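PDB 3QKI: glucose-6-phosphate isomerase from Plasmodium falciparum, which probably catalyses the reversible conversion of alpha-D-glucose 6-phosphate into beta-D-fructose 6-phosphate, the second step of glycolysis. Local coordinates for residues Lys92-Thr97 against His346-Asp351; His113-Ile118 against His126-Asp131; Thr514-Asp519 against Leu530-Ser535. All coordinates share one frame; numbering follows the deposited sequence.

The three contacts meet around helix 523-543. Contact 3 sets that helix against strand 513-518, with its centre about 11 Å from the centre of the chain; contacts 1 and 2 lie farther out, at about 21 and 22 Å. Phe347 of contact 1 touches contact 3, its CZ 3.3 Å from Ser535 O. Contact 2 reaches the same helix through a salt bridge from Arg117 NH2 to Glu534 OE1, 2.7 Å. Contacts 1 and 2 do not touch. In contact 3 the Tyr533 side chain lies about 11 Å from that of Gln394, which binds beta-D-fructose 6-phosphate in another structure of this protein; no ligand is bound to this chain here. Contacts 1 and 2 lie away from the known substrate-binding residues.

Contact 1. Residues Lys92-Thr97 against His346-Asp351; sequences KKVEKT and HFLHAD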
loop_
_atom_site.group_PDB
_atom_site.type_symbol
_atom_site.label_atom_id
_atom_site.label_comp_id
_atom_site.label_asym_id
_atom_site.label_seq_id
_atom_site.Cartn_x
_atom_site.Cartn_y
_atom_site.Cartn_z
ATOM N N LYS A 92 13.778 19.552 25.479
ATOM C CA LYS A 92 13.329 20.943 25.590
ATOM C C LYS A 92 12.270 21.215 24.517
ATOM O O LYS A 92 11.225 21.800 24.816
ATOM C CB LYS A 92 14.551 21.863 25.455
ATOM C CG LYS A 92 14.302 23.371 25.499
ATOM C CD LYS A 92 15.597 24.114 25.135
ATOM C CE LYS A 92 15.380 25.529 24.663
ATOM N NZ LYS A 92 16.151 25.811 23.426
ATOM N N LYS A 93 12.535 20.757 23.274
ATOM C CA LYS A 93 11.659 20.939 22.128
ATOM C C LYS A 93 10.345 20.184 22.262
ATOM O O LYS A 93 9.294 20.722 21.940
ATOM C CB LYS A 93 12.411 20.588 20.831
ATOM C CG LYS A 93 13.462 21.642 20.512
ATOM C CD LYS A 93 14.483 21.180 19.511
ATOM C CE LYS A 93 15.415 22.318 19.199
ATOM N NZ LYS A 93 16.574 21.867 18.409
ATOM N N VAL A 94 10.392 18.940 22.753
ATOM C CA VAL A 94 9.189 18.126 22.974
ATOM C C VAL A 94 8.322 18.799 24.048
ATOM O O VAL A 94 7.103 18.920 23.869
ATOM C CB VAL A 94 9.545 16.654 23.300
ATOM C CG1 VAL A 94 8.347 15.887 23.850
ATOM C CG2 VAL A 94 10.093 15.959 22.055
ATOM N N GLU A 95 8.960 19.268 25.138
ATOM C CA GLU A 95 8.278 19.982 26.218
ATOM C C GLU A 95 7.587 21.264 25.713
ATOM O O GLU A 95 6.418 21.469 26.044
ATOM C CB GLU A 95 9.223 20.263 27.391
ATOM C CG GLU A 95 8.515 20.874 28.593
ATOM C CD GLU A 95 9.361 21.014 29.841
ATOM O OE1 GLU A 95 10.536 21.439 29.727
ATOM O OE2 GLU A 95 8.828 20.745 30.941
ATOM N N LYS A 96 8.258 22.066 24.840
ATOM C CA LYS A 96 7.661 23.279 24.259
ATOM C C LYS A 96 6.406 22.924 23.447
ATOM O O LYS A 96 5.411 23.636 23.522
ATOM C CB LYS A 96 8.668 24.001 23.351
ATOM C CG LYS A 96 9.728 24.783 24.093
ATOM C CD LYS A 96 10.872 25.118 23.151
ATOM C CE LYS A 96 11.046 26.599 22.940
ATOM N NZ LYS A 96 10.842 26.985 21.518
ATOM N N THR A 97 6.455 21.807 22.694
ATOM C CA THR A 97 5.325 21.323 21.892
ATOM C C THR A 97 4.129 21.021 22.795
ATOM O O THR A 97 3.041 21.556 22.554
ATOM C CB THR A 97 5.754 20.122 21.029
ATOM O OG1 THR A 97 6.909 20.496 20.274
ATOM C CG2 THR A 97 4.642 19.659 20.071
ATOM N N HIS A 346 4.487 9.136 28.688
ATOM C CA HIS A 346 5.751 8.409 28.621
ATOM C C HIS A 346 6.728 9.201 27.739
ATOM O O HIS A 346 7.872 9.455 28.141
ATOM C CB HIS A 346 5.530 6.992 28.028
ATOM C CG HIS A 346 6.797 6.281 27.724
ATOM N ND1 HIS A 346 7.560 5.698 28.728
ATOM C CD2 HIS A 346 7.428 6.110 26.538
ATOM C CE1 HIS A 346 8.619 5.179 28.129
ATOM N NE2 HIS A 346 8.587 5.400 26.809
ATOM N N PHE A 347 6.266 9.611 26.555
ATOM C CA PHE A 347 7.086 10.380 25.616
ATOM C C PHE A 347 7.632 11.682 26.257
ATOM O O PHE A 347 8.811 12.012 26.112
ATOM C CB PHE A 347 6.257 10.713 24.364
ATOM C CG PHE A 347 6.929 11.574 23.317
ATOM C CD1 PHE A 347 8.246 11.327 22.923
ATOM C CD2 PHE A 347 6.214 12.548 22.643
ATOM C CE1 PHE A 347 8.847 12.094 21.927
ATOM C CE2 PHE A 347 6.802 13.289 21.615
ATOM C CZ PHE A 347 8.100 13.038 21.238
ATOM N N LEU A 348 6.768 12.408 26.963
ATOM C CA LEU A 348 7.166 13.665 27.582
ATOM C C LEU A 348 8.117 13.481 28.767
ATOM O O LEU A 348 9.089 14.238 28.900
ATOM C CB LEU A 348 5.906 14.424 28.039
ATOM C CG LEU A 348 6.112 15.746 28.794
ATOM C CD1 LEU A 348 6.741 16.820 27.884
ATOM C CD2 LEU A 348 4.780 16.258 29.349
ATOM N N HIS A 349 7.799 12.539 29.656
ATOM C CA HIS A 349 8.506 12.361 30.917
ATOM C C HIS A 349 9.662 11.369 30.990
ATOM O O HIS A 349 10.580 11.607 31.783
ATOM C CB HIS A 349 7.504 12.115 32.053
ATOM C CG HIS A 349 6.546 13.244 32.257
ATOM N ND1 HIS A 349 6.969 14.470 32.746
ATOM C CD2 HIS A 349 5.221 13.308 32.011
ATOM C CE1 HIS A 349 5.881 15.231 32.791
ATOM N NE2 HIS A 349 4.805 14.569 32.384
ATOM N N ALA A 350 9.633 10.250 30.241
ATOM C CA ALA A 350 10.708 9.252 30.343
ATOM C C ALA A 350 12.065 9.804 29.960
ATOM O O ALA A 350 12.158 10.556 28.983
ATOM C CB ALA A 350 10.393 8.015 29.494
ATOM N N ASP A 351 13.124 9.408 30.710
ATOM C CA ASP A 351 14.514 9.766 30.398
ATOM C C ASP A 351 14.796 9.184 29.015
ATOM O O ASP A 351 14.277 8.111 28.703
ATOM C CB ASP A 351 15.504 9.168 31.427
ATOM C CG ASP A 351 15.273 9.585 32.871
ATOM O OD1 ASP A 351 14.880 10.758 33.101
ATOM O OD2 ASP A 351 15.502 8.746 33.777
#
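Val94 sets both its methyls on one side of the Phe347 ring. CG1 lies over the face, 4.0 Å from the ring centroid and 21° off the ring normal, a CH-pi contact displaced from the centre toward the rim. CG2 stands above the rim, 3.6 Å from Phe347 CZ. The phenylalanine is turned toward the valine by its first torsion: CG is anti to the backbone N (chi1 177°), which carries the ring across to the other helix although CB does not point there.

One residue on, Leu348 works through a single branch. Its CD1 rests against the backbone of the facing helix, 3.9 Å from Glu95 CA, and lies more loosely beside Val94 CG1 at 4.4 Å. Between residues 92-97 and 346-351 the contact is apolar, with no hydrogen bond. Lys91, also on helix 90-99, ties the two helices together through its NZ, which bonds Leu348 O and Ala350 O. The Phe347 ring also touches Ala539 of helix 523-543. The result is a helix-helix interface on the outer part of the phosphoglucose isomerase fold, joining helix 90-99 to the C-terminal end of helix 330-349.

Contact 2. Residues His113-Ile118 against His126-Asp131; sequences HTALRI and HKIIID
Ala115 and Ile118 face Ile128 across a local chain reversal, in which the irregular turns after helix 90-99 fold back on the segment leading into the short antiparallel hairpin 129-130/133-134 of the phosphoglucose isomerase fold. The first shell is apolar. Ile128 CD1 reaches both partners, 3.8 Å from Ala115 CB and 4.1 Å from Ile118 CD1. Ile118 divides its work between two branches: a chi1 of -67° turns CG1 and its CD1 to Ile128 and leaves CG2 to pack on His126 CB at 4.0 Å. The imidazole of His126 is not the part that touches; its CB is.

In the next shell, Leu136 of helix 135-154 touches both Ala115 and Ile118, and Val135 touches Ile128. Polar bonds fix the backbones on both sides: Ile128 N donates to Asn134 OD1, and Ile118 O accepts from His140 NE2. Arg117 ties the turn to the interior through salt bridges to Asp344 and Glu534. Inside the turn, Leu116 N bonds to His113 O at 3.1 Å, and Thr114 CA lies 3.8 Å above the plane of the Arg117 guanidinium, offset toward its rim.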
loop_
_atom_site.group_PDB
_atom_site.type_symbol
_atom_site.label_atom_id
_atom_site.label_comp_id
_atom_site.label_asym_id
_atom_site.label_seq_id
_atom_site.Cartn_x
_atom_site.Cartn_y
_atom_site.Cartn_z
ATOM N N HIS A 113 -2.080 18.331 19.329
ATOM C CA HIS A 113 -2.849 17.096 19.199
ATOM C C HIS A 113 -2.814 16.269 20.517
ATOM O O HIS A 113 -3.769 15.566 20.821
ATOM C CB HIS A 113 -2.377 16.270 17.999
ATOM C CG HIS A 113 -0.908 16.039 17.980
ATOM N ND1 HIS A 113 -0.045 16.956 17.394
ATOM C CD2 HIS A 113 -0.192 15.022 18.494
ATOM C CE1 HIS A 113 1.168 16.466 17.580
ATOM N NE2 HIS A 113 1.130 15.298 18.232
ATOM N N THR A 114 -1.744 16.401 21.315
ATOM C CA THR A 114 -1.627 15.724 22.612
ATOM C C THR A 114 -2.711 16.183 23.610
ATOM O O THR A 114 -3.106 15.395 24.456
ATOM C CB THR A 114 -0.210 15.878 23.217
ATOM O OG1 THR A 114 0.120 17.272 23.295
ATOM C CG2 THR A 114 0.839 15.148 22.424
ATOM N N ALA A 115 -3.215 17.429 23.482
ATOM C CA ALA A 115 -4.264 17.968 24.363
ATOM C C ALA A 115 -5.604 17.277 24.128
ATOM O O ALA A 115 -6.426 17.212 25.052
ATOM C CB ALA A 115 -4.408 19.476 24.157
ATOM N N LEU A 116 -5.818 16.724 22.897
ATOM C CA LEU A 116 -7.057 16.040 22.512
ATOM C C LEU A 116 -7.397 14.829 23.380
ATOM O O LEU A 116 -8.572 14.481 23.529
ATOM C CB LEU A 116 -7.011 15.603 21.037
ATOM C CG LEU A 116 -6.884 16.734 20.017
ATOM C CD1 LEU A 116 -6.487 16.187 18.650
ATOM C CD2 LEU A 116 -8.150 17.585 19.953
ATOM N N ARG A 117 -6.387 14.190 23.921
ATOM C CA ARG A 117 -6.578 12.981 24.714
ATOM C C ARG A 117 -6.301 13.138 26.217
ATOM O O ARG A 117 -6.294 12.136 26.920
ATOM C CB ARG A 117 -5.814 11.795 24.101
ATOM C CG ARG A 117 -4.365 12.114 23.771
ATOM C CD ARG A 117 -4.162 12.366 22.285
ATOM N NE ARG A 117 -2.763 12.078 21.975
ATOM C CZ ARG A 117 -2.239 12.025 20.759
ATOM N NH1 ARG A 117 -2.996 12.258 19.689
ATOM N NH2 ARG A 117 -0.961 11.717 20.601
ATOM N N ILE A 118 -6.113 14.376 26.723
ATOM C CA ILE A 118 -5.938 14.589 28.169
ATOM C C ILE A 118 -7.336 14.281 28.808
ATOM O O ILE A 118 -8.342 14.805 28.318
ATOM C CB ILE A 118 -5.413 16.013 28.499
ATOM C CG1 ILE A 118 -3.976 16.191 27.974
ATOM C CG2 ILE A 118 -5.490 16.301 30.025
ATOM C CD1 ILE A 118 -3.446 17.671 27.978
ATOM N N HIS A 126 -3.712 19.936 34.142
ATOM C CA HIS A 126 -2.987 19.878 32.884
ATOM C C HIS A 126 -3.461 20.933 31.910
ATOM O O HIS A 126 -3.244 20.781 30.699
ATOM C CB HIS A 126 -3.083 18.464 32.295
ATOM C CG HIS A 126 -2.230 17.467 33.021
ATOM N ND1 HIS A 126 -2.446 17.160 34.355
ATOM C CD2 HIS A 126 -1.181 16.744 32.573
ATOM C CE1 HIS A 126 -1.532 16.261 34.671
ATOM N NE2 HIS A 126 -0.758 15.967 33.628
ATOM N N LYS A 127 -4.051 22.037 32.431
ATOM C CA LYS A 127 -4.566 23.135 31.600
ATOM C C LYS A 127 -3.527 23.712 30.652
ATOM O O LYS A 127 -2.329 23.659 30.940
ATOM C CB LYS A 127 -5.235 24.240 32.433
ATOM C CG LYS A 127 -4.293 25.083 33.265
ATOM C CD LYS A 127 -5.066 26.089 34.124
ATOM C CE LYS A 127 -4.173 26.748 35.154
ATOM N NZ LYS A 127 -3.723 25.793 36.211
ATOM N N ILE A 128 -3.990 24.175 29.485
ATOM C CA ILE A 128 -3.157 24.790 28.454
ATOM C C ILE A 128 -3.931 26.032 28.048
ATOM O O ILE A 128 -5.029 25.940 27.477
ATOM C CB ILE A 128 -2.846 23.852 27.241
ATOM C CG1 ILE A 128 -2.112 22.559 27.666
ATOM C CG2 ILE A 128 -2.072 24.611 26.131
ATOM C CD1 ILE A 128 -2.253 21.398 26.672
ATOM N N ILE A 129 -3.358 27.190 28.375
ATOM C CA ILE A 129 -3.945 28.492 28.099
ATOM C C ILE A 129 -3.451 29.072 26.759
ATOM O O ILE A 129 -2.278 29.402 26.615
ATOM C CB ILE A 129 -3.702 29.455 29.296
ATOM C CG1 ILE A 129 -3.975 28.803 30.694
ATOM C CG2 ILE A 129 -4.419 30.786 29.095
ATOM C CD1 ILE A 129 -5.426 28.295 30.983
ATOM N N ILE A 130 -4.356 29.159 25.786
ATOM C CA ILE A 130 -4.137 29.730 24.462
ATOM C C ILE A 130 -5.198 30.820 24.345
ATOM O O ILE A 130 -6.382 30.538 24.558
ATOM C CB ILE A 130 -4.283 28.674 23.321
ATOM C CG1 ILE A 130 -3.285 27.472 23.438
ATOM C CG2 ILE A 130 -4.310 29.310 21.924
ATOM C CD1 ILE A 130 -1.812 27.735 23.127
ATOM N N ASP A 131 -4.774 32.062 24.050
ATOM C CA ASP A 131 -5.623 33.264 23.929
ATOM C C ASP A 131 -6.562 33.417 25.132
ATOM O O ASP A 131 -7.782 33.544 24.959
ATOM C CB ASP A 131 -6.374 33.293 22.580
ATOM C CG ASP A 131 -5.460 33.210 21.362
ATOM O OD1 ASP A 131 -4.437 33.942 21.332
ATOM O OD2 ASP A 131 -5.774 32.427 20.433
#

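Contact 3. Residues Thr514-Asp519 against Leu530-Ser535; sequences TLLLFD and LSLYES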
loop_
_atom_site.group_PDB
_atom_site.type_symbol
_atom_site.label_atom_id
_atom_site.label_comp_id
_atom_site.label_asym_id
_atom_site.label_seq_id
_atom_site.Cartn_x
_atom_site.Cartn_y
_atom_site.Cartn_z
ATOM N N THR A 514 13.092 -3.836 13.945
ATOM C CA THR A 514 12.552 -3.500 15.244
ATOM C C THR A 514 11.338 -4.390 15.420
ATOM O O THR A 514 10.537 -4.521 14.490
ATOM C CB THR A 514 12.171 -2.020 15.324
ATOM O OG1 THR A 514 13.348 -1.239 15.125
ATOM C CG2 THR A 514 11.529 -1.673 16.660
ATOM N N LEU A 515 11.209 -5.021 16.583
ATOM C CA LEU A 515 10.043 -5.836 16.915
ATOM C C LEU A 515 9.211 -5.137 17.977
ATOM O O LEU A 515 9.738 -4.716 19.007
ATOM C CB LEU A 515 10.423 -7.242 17.407
ATOM C CG LEU A 515 11.147 -8.181 16.450
ATOM C CD1 LEU A 515 11.468 -9.488 17.151
ATOM C CD2 LEU A 515 10.284 -8.546 15.288
ATOM N N LEU A 516 7.911 -5.013 17.724
ATOM C CA LEU A 516 6.933 -4.459 18.669
ATOM C C LEU A 516 5.949 -5.588 18.957
ATOM O O LEU A 516 5.241 -6.028 18.038
ATOM C CB LEU A 516 6.199 -3.221 18.103
ATOM C CG LEU A 516 7.019 -1.949 17.933
ATOM C CD1 LEU A 516 6.280 -0.923 17.060
ATOM C CD2 LEU A 516 7.334 -1.301 19.283
ATOM N N LEU A 517 5.951 -6.097 20.212
ATOM C CA LEU A 517 5.074 -7.204 20.583
ATOM C C LEU A 517 4.133 -6.797 21.699
ATOM O O LEU A 517 4.586 -6.544 22.809
ATOM C CB LEU A 517 5.869 -8.501 20.934
ATOM C CG LEU A 517 5.066 -9.743 21.397
ATOM C CD1 LEU A 517 4.010 -10.167 20.359
ATOM C CD2 LEU A 517 6.001 -10.914 21.673
ATOM N N PHE A 518 2.824 -6.736 21.387
ATOM C CA PHE A 518 1.780 -6.347 22.346
ATOM C C PHE A 518 1.054 -7.583 22.831
ATOM O O PHE A 518 1.087 -8.610 22.160
ATOM C CB PHE A 518 0.764 -5.405 21.671
ATOM C CG PHE A 518 1.266 -4.051 21.195
ATOM C CD1 PHE A 518 1.061 -2.911 21.957
ATOM C CD2 PHE A 518 1.904 -3.919 19.967
ATOM C CE1 PHE A 518 1.516 -1.663 21.522
ATOM C CE2 PHE A 518 2.341 -2.676 19.521
ATOM C CZ PHE A 518 2.143 -1.547 20.298
ATOM N N ASP A 519 0.347 -7.505 23.959
ATOM C CA ASP A 519 -0.405 -8.689 24.366
ATOM C C ASP A 519 -1.673 -8.869 23.506
ATOM O O ASP A 519 -1.946 -9.951 22.989
ATOM C CB ASP A 519 -0.718 -8.670 25.874
ATOM C CG ASP A 519 -1.652 -7.573 26.360
ATOM O OD1 ASP A 519 -1.798 -6.543 25.644
ATOM O OD2 ASP A 519 -2.236 -7.735 27.458
ATOM N N LEU A 530 -0.890 4.254 18.073
ATOM C CA LEU A 530 -1.020 5.531 17.374
ATOM C C LEU A 530 -0.084 6.576 17.962
ATOM O O LEU A 530 0.675 7.204 17.219
ATOM C CB LEU A 530 -2.468 6.077 17.405
ATOM C CG LEU A 530 -2.618 7.506 16.860
ATOM C CD1 LEU A 530 -2.452 7.547 15.357
ATOM C CD2 LEU A 530 -3.853 8.160 17.351
ATOM N N SER A 531 -0.125 6.748 19.294
ATOM C CA SER A 531 0.687 7.764 19.956
ATOM C C SER A 531 2.177 7.462 19.812
ATOM O O SER A 531 2.957 8.385 19.658
ATOM C CB SER A 531 0.275 7.942 21.412
ATOM O OG SER A 531 1.218 8.757 22.097
ATOM N N LEU A 532 2.561 6.184 19.827
ATOM C CA LEU A 532 3.943 5.761 19.672
ATOM C C LEU A 532 4.516 6.327 18.358
ATOM O O LEU A 532 5.601 6.895 18.372
ATOM C CB LEU A 532 4.039 4.212 19.710
ATOM C CG LEU A 532 5.400 3.587 19.367
ATOM C CD1 LEU A 532 6.471 4.080 20.298
ATOM C CD2 LEU A 532 5.328 2.056 19.376
ATOM N N TYR A 533 3.778 6.196 17.243
ATOM C CA TYR A 533 4.213 6.693 15.939
ATOM C C TYR A 533 4.099 8.214 15.819
ATOM O O TYR A 533 5.018 8.842 15.270
ATOM C CB TYR A 533 3.522 5.939 14.775
ATOM C CG TYR A 533 4.229 4.639 14.477
ATOM C CD1 TYR A 533 4.023 3.509 15.271
ATOM C CD2 TYR A 533 5.197 4.564 13.475
ATOM C CE1 TYR A 533 4.745 2.331 15.062
ATOM C CE2 TYR A 533 5.922 3.386 13.255
ATOM C CZ TYR A 533 5.680 2.269 14.040
ATOM O OH TYR A 533 6.384 1.101 13.825
ATOM N N GLU A 534 3.029 8.819 16.382
ATOM C CA GLU A 534 2.907 10.297 16.363
ATOM C C GLU A 534 4.093 10.896 17.160
ATOM O O GLU A 534 4.751 11.821 16.685
ATOM C CB GLU A 534 1.575 10.771 16.985
ATOM C CG GLU A 534 0.327 10.492 16.151
ATOM C CD GLU A 534 -0.958 11.064 16.732
ATOM O OE1 GLU A 534 -0.949 11.493 17.911
ATOM O OE2 GLU A 534 -1.968 11.126 15.995
ATOM N N SER A 535 4.415 10.294 18.316
ATOM C CA SER A 535 5.544 10.721 19.154
ATOM C C SER A 535 6.872 10.513 18.418
ATOM O O SER A 535 7.694 11.423 18.402
ATOM C CB SER A 535 5.546 9.975 20.480
ATOM O OG SER A 535 4.336 10.165 21.186
#
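Van der Waals contact between Leu516 and the pair Leu532 and Tyr533 carries the meeting of these two segments, since no hydrogen bond crosses it. It is a helix packed on the face of the mixed beta-sheet in an alpha/beta domain of the phosphoglucose isomerase fold. The two leucines reach toward each other tip to tip: Leu532 CD2 is 3.9 Å from Leu516 CD1 and equally far from Leu516 CD2, so one methyl of the helix sits against both branches of the strand residue. With CG anti to the backbone N (chi1 172°), Leu532 sends CD2 out toward the sheet.

The aromatic contact is of another kind. Leu516 CD1 approaches the Tyr533 ring at its edge, near the ring plane, 4.1 Å from CE1 and 3.8 Å from OH; no face is engaged by this methyl. The phenol oxygen has its polar partner elsewhere, in a hydrogen bond with Glu444 OE1, which helps fix the direction of the ring, and Phe388 meets the ring edge-to-face.

Hydrogen bonding within the helix is doubled at Ser531 O. It accepts from Ser535 N at 2.8 Å and from Ser535 OG at 2.7 Å, the two donors coming from opposite faces of the carbonyl plane and the hydroxyl standing 41° out of it.

Around this, strand 513-518 runs between strands 64-70 and 443-448; Phe64 and Met66 from the first and Ile446 from the second also touch Leu516. Helix 523-543 follows that strand in the chain and packs against the sheet, with helix 330-349 also touching it through Phe336 on Leu530 and Met343 on Ser531.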